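Local coordinates for AT-rich DNA-binding protein (Thermus thermophilus, PDB 2DT5) that probably acts as a redox-sensing repressor, tuning transcription to the cellular balance of NADH and NAD(+) through a Rossmann domain and a DNA-binding winged helix, at residues R79-C84 with I141-L146. The protein carries 1 engineered substitution. Residues are numbered along the deposited sequence; the frame is centred on the assembly and turned at random.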
ATOM      1  N   ARG B  79       3.093 -21.935   0.426  1.00 35.49           N
ATOM      2  CA  ARG B  79       2.406 -22.568  -0.692  1.00 41.73           C
ATOM      3  C   ARG B  79       2.890 -21.843  -1.952  1.00 43.29           C
ATOM      4  O   ARG B  79       3.486 -20.777  -1.848  1.00 39.56           O
ATOM      5  CB  ARG B  79       0.894 -22.376  -0.563  1.00 45.98           C
ATOM      6  CG  ARG B  79       0.243 -23.135   0.577  1.00 47.08           C
ATOM      7  CD  ARG B  79      -1.133 -22.583   0.841  1.00 49.95           C
ATOM      8  NE  ARG B  79      -1.908 -23.405   1.771  1.00 59.61           N
ATOM      9  CZ  ARG B  79      -2.551 -24.519   1.426  1.00 60.55           C
ATOM     10  NH1 ARG B  79      -2.511 -24.950   0.172  1.00 60.07           N
ATOM     11  NH2 ARG B  79      -3.257 -25.190   2.326  1.00 58.77           N
ATOM     12  N   LYS B  80       2.668 -22.425  -3.127  1.00 39.62           N
ATOM     13  CA  LYS B  80       3.045 -21.755  -4.361  1.00 41.49           C
ATOM     14  C   LYS B  80       1.735 -21.441  -5.073  1.00 41.10           C
ATOM     15  O   LYS B  80       1.087 -22.341  -5.600  1.00 39.81           O
ATOM     16  CB  LYS B  80       3.924 -22.645  -5.241  1.00 47.18           C
ATOM     17  CG  LYS B  80       4.372 -21.953  -6.533  1.00 52.14           C
ATOM     18  CD  LYS B  80       5.118 -22.896  -7.478  1.00 60.50           C
ATOM     19  CE  LYS B  80       6.461 -23.347  -6.908  1.00 62.05           C
ATOM     20  NZ  LYS B  80       7.391 -22.199  -6.695  1.00 64.94           N
ATOM     21  N   TRP B  81       1.328 -20.172  -5.060  1.00 36.55           N
ATOM     22  CA  TRP B  81       0.082 -19.770  -5.707  1.00 34.33           C
ATOM     23  C   TRP B  81       0.253 -19.421  -7.181  1.00 36.52           C
ATOM     24  O   TRP B  81       1.249 -18.817  -7.575  1.00 34.19           O
ATOM     25  CB  TRP B  81      -0.525 -18.554  -5.012  1.00 30.09           C
ATOM     26  CG  TRP B  81      -0.884 -18.757  -3.578  1.00 34.97           C
ATOM     27  CD1 TRP B  81      -0.082 -18.550  -2.487  1.00 32.68           C
ATOM     28  CD2 TRP B  81      -2.170 -19.135  -3.065  1.00 28.72           C
ATOM     29  NE1 TRP B  81      -0.798 -18.771  -1.323  1.00 33.14           N
ATOM     30  CE2 TRP B  81      -2.077 -19.136  -1.652  1.00 27.94           C
ATOM     31  CE3 TRP B  81      -3.390 -19.489  -3.665  1.00 30.84           C
ATOM     32  CZ2 TRP B  81      -3.165 -19.448  -0.830  1.00 32.94           C
ATOM     33  CZ3 TRP B  81      -4.475 -19.805  -2.841  1.00 35.90           C
ATOM     34  CH2 TRP B  81      -4.346 -19.787  -1.435  1.00 31.52           C
ATOM     35  N   GLY B  82      -0.727 -19.792  -7.994  1.00 30.09           N
ATOM     36  CA  GLY B  82      -0.663 -19.472  -9.410  1.00 31.48           C
ATOM     37  C   GLY B  82      -1.383 -18.154  -9.660  1.00 34.30           C
ATOM     38  O   GLY B  82      -2.538 -17.989  -9.253  1.00 35.83           O
ATOM     39  N   LEU B  83      -0.712 -17.205 -10.307  1.00 33.97           N
ATOM     40  CA  LEU B  83      -1.339 -15.914 -10.580  1.00 31.80           C
ATOM     41  C   LEU B  83      -1.459 -15.629 -12.073  1.00 36.12           C
ATOM     42  O   LEU B  83      -0.860 -16.306 -12.910  1.00 32.48           O
ATOM     43  CB  LEU B  83      -0.553 -14.715  -9.977  1.00 35.29           C
ATOM     44  CG  LEU B  83       0.122 -14.761  -8.603  1.00 38.50           C
ATOM     45  CD1 LEU B  83       0.623 -13.371  -8.245  1.00 32.42           C
ATOM     46  CD2 LEU B  83      -0.820 -15.284  -7.543  1.00 39.38           C
ATOM     47  N   CYS B  84      -2.229 -14.633 -12.412  1.00 31.75           N
ATOM     48  CA  CYS B  84      -2.358 -14.200 -13.784  1.00 32.55           C
ATOM     49  C   CYS B  84      -2.577 -12.706 -13.747  1.00 30.15           C
ATOM     50  O   CYS B  84      -2.970 -12.133 -12.728  1.00 31.97           O
ATOM     51  CB  CYS B  84      -3.518 -14.903 -14.484  1.00 28.89           C
ATOM     52  SG  CYS B  84      -5.169 -14.383 -13.913  1.00 35.65           S
ATOM     53  N   ILE B 141      -4.587 -21.449 -11.724  1.00 33.55           N
ATOM     54  CA  ILE B 141      -4.487 -20.061 -11.323  1.00 37.87           C
ATOM     55  C   ILE B 141      -5.544 -19.689 -10.291  1.00 39.51           C
ATOM     56  O   ILE B 141      -6.742 -19.739 -10.578  1.00 36.89           O
ATOM     57  CB  ILE B 141      -4.648 -19.161 -12.545  1.00 41.16           C
ATOM     58  CG1 ILE B 141      -3.535 -19.482 -13.550  1.00 37.62           C
ATOM     59  CG2 ILE B 141      -4.641 -17.693 -12.116  1.00 39.97           C
ATOM     60  CD1 ILE B 141      -3.699 -18.819 -14.900  1.00 40.26           C
ATOM     61  N   GLU B 142      -5.101 -19.298  -9.099  1.00 31.91           N
ATOM     62  CA  GLU B 142      -6.028 -18.948  -8.036  1.00 31.95           C
ATOM     63  C   GLU B 142      -6.240 -17.447  -7.841  1.00 32.96           C
ATOM     64  O   GLU B 142      -7.330 -17.021  -7.452  1.00 27.65           O
ATOM     65  CB  GLU B 142      -5.563 -19.540  -6.697  1.00 32.86           C
ATOM     66  CG  GLU B 142      -5.477 -21.060  -6.618  1.00 32.58           C
ATOM     67  CD  GLU B 142      -4.254 -21.639  -7.320  1.00 39.52           C
ATOM     68  OE1 GLU B 142      -3.183 -20.997  -7.303  1.00 38.23           O
ATOM     69  OE2 GLU B 142      -4.355 -22.756  -7.873  1.00 45.75           O
ATOM     70  N   ILE B 143      -5.205 -16.654  -8.115  1.00 30.08           N
ATOM     71  CA  ILE B 143      -5.265 -15.204  -7.918  1.00 33.68           C
ATOM     72  C   ILE B 143      -5.077 -14.395  -9.211  1.00 32.18           C
ATOM     73  O   ILE B 143      -4.177 -14.671  -9.997  1.00 31.87           O
ATOM     74  CB  ILE B 143      -4.177 -14.780  -6.888  1.00 34.27           C
ATOM     75  CG1 ILE B 143      -4.497 -15.425  -5.531  1.00 29.63           C
ATOM     76  CG2 ILE B 143      -4.063 -13.254  -6.805  1.00 32.30           C
ATOM     77  CD1 ILE B 143      -3.477 -15.140  -4.427  1.00 23.92           C
ATOM     78  N   ALA B 144      -5.918 -13.391  -9.423  1.00 28.53           N
ATOM     79  CA  ALA B 144      -5.789 -12.582 -10.624  1.00 31.91           C
ATOM     80  C   ALA B 144      -5.465 -11.137 -10.284  1.00 31.08           C
ATOM     81  O   ALA B 144      -6.068 -10.564  -9.384  1.00 29.92           O
ATOM     82  CB  ALA B 144      -7.086 -12.643 -11.455  1.00 28.61           C
ATOM     83  N   LEU B 145      -4.503 -10.558 -11.001  1.00 25.67           N
ATOM     84  CA  LEU B 145      -4.130  -9.148 -10.820  1.00 26.23           C
ATOM     85  C   LEU B 145      -4.928  -8.398 -11.899  1.00 27.53           C
ATOM     86  O   LEU B 145      -4.670  -8.546 -13.104  1.00 25.41           O
ATOM     87  CB  LEU B 145      -2.608  -8.954 -11.013  1.00 26.16           C
ATOM     88  CG  LEU B 145      -1.719  -9.220  -9.780  1.00 31.90           C
ATOM     89  CD1 LEU B 145      -2.016 -10.584  -9.209  1.00 30.81           C
ATOM     90  CD2 LEU B 145      -0.232  -9.115 -10.160  1.00 27.08           C
ATOM     91  N   LEU B 146      -5.912  -7.621 -11.461  1.00 24.42           N
ATOM     92  CA  LEU B 146      -6.774  -6.902 -12.377  1.00 26.32           C
ATOM     93  C   LEU B 146      -6.256  -5.512 -12.678  1.00 26.59           C
ATOM     94  O   LEU B 146      -6.347  -4.622 -11.851  1.00 25.56           O
ATOM     95  CB  LEU B 146      -8.195  -6.801 -11.814  1.00 27.30           C
ATOM     96  CG  LEU B 146      -9.260  -6.349 -12.831  1.00 28.54           C
ATOM     97  CD1 LEU B 146      -9.182  -7.226 -14.094  1.00 22.46           C
ATOM     98  CD2 LEU B 146     -10.645  -6.440 -12.203  1.00 31.14           C
TER
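Leu83 pairs with Ile143, and Cys84 with Ala144, where parallel strands 81-86 and 143-146 run side by side in the middle of the Rossmann sheet. The first of these strands leads into glycine-rich residues 87-92, which run from the turn into helix 90-96 and are predicted to bind NAD(+). Before regular pairing starts, Glu142 turns its side chain back to Gly82. Its CB lies at the edge of the Trp81 ring, 3.7 Å from CE3; CG stays beside the same atom at 3.9 Å. A bend at chi2 then swings the carboxylate to the Gly82 backbone, where OE1 accepts the Gly82 N-H over 2.8 Å in a nearly straight bond (166°). The two side chains, Trp81 and Glu142, cross at about a right angle, carboxylate and indole planes 60° apart. An alanine in place of Glu142 would probably leave the Gly82 N-H without this acceptor and take the CG packing off the CE3 edge of Trp81, with CB alone remaining there. Gly82 O in turn is gripped twice, by Ile143 N at 3.2 Å and by Glu142 N at 2.9 Å, the latter tilted from the carbonyl plane. Farther along, Cys84 N gives its hydrogen to Ile143 O, and Leu145 N reaches Cys84 O at 2.8 Å. Leu83 and Ile143 lie alongside each other, pointing the same way, on a face that Leu193 and Ile200 of the second subunit help to cover; Leu83 CD2 presses to 3.5 Å from Ile143 CB, a tight contact. On the other face, with SG held between the backbone N and carbonyl carbon (chi1 71°), Cys84 turns its sulfur onto Ala144 CB, 3.6 Å from SG.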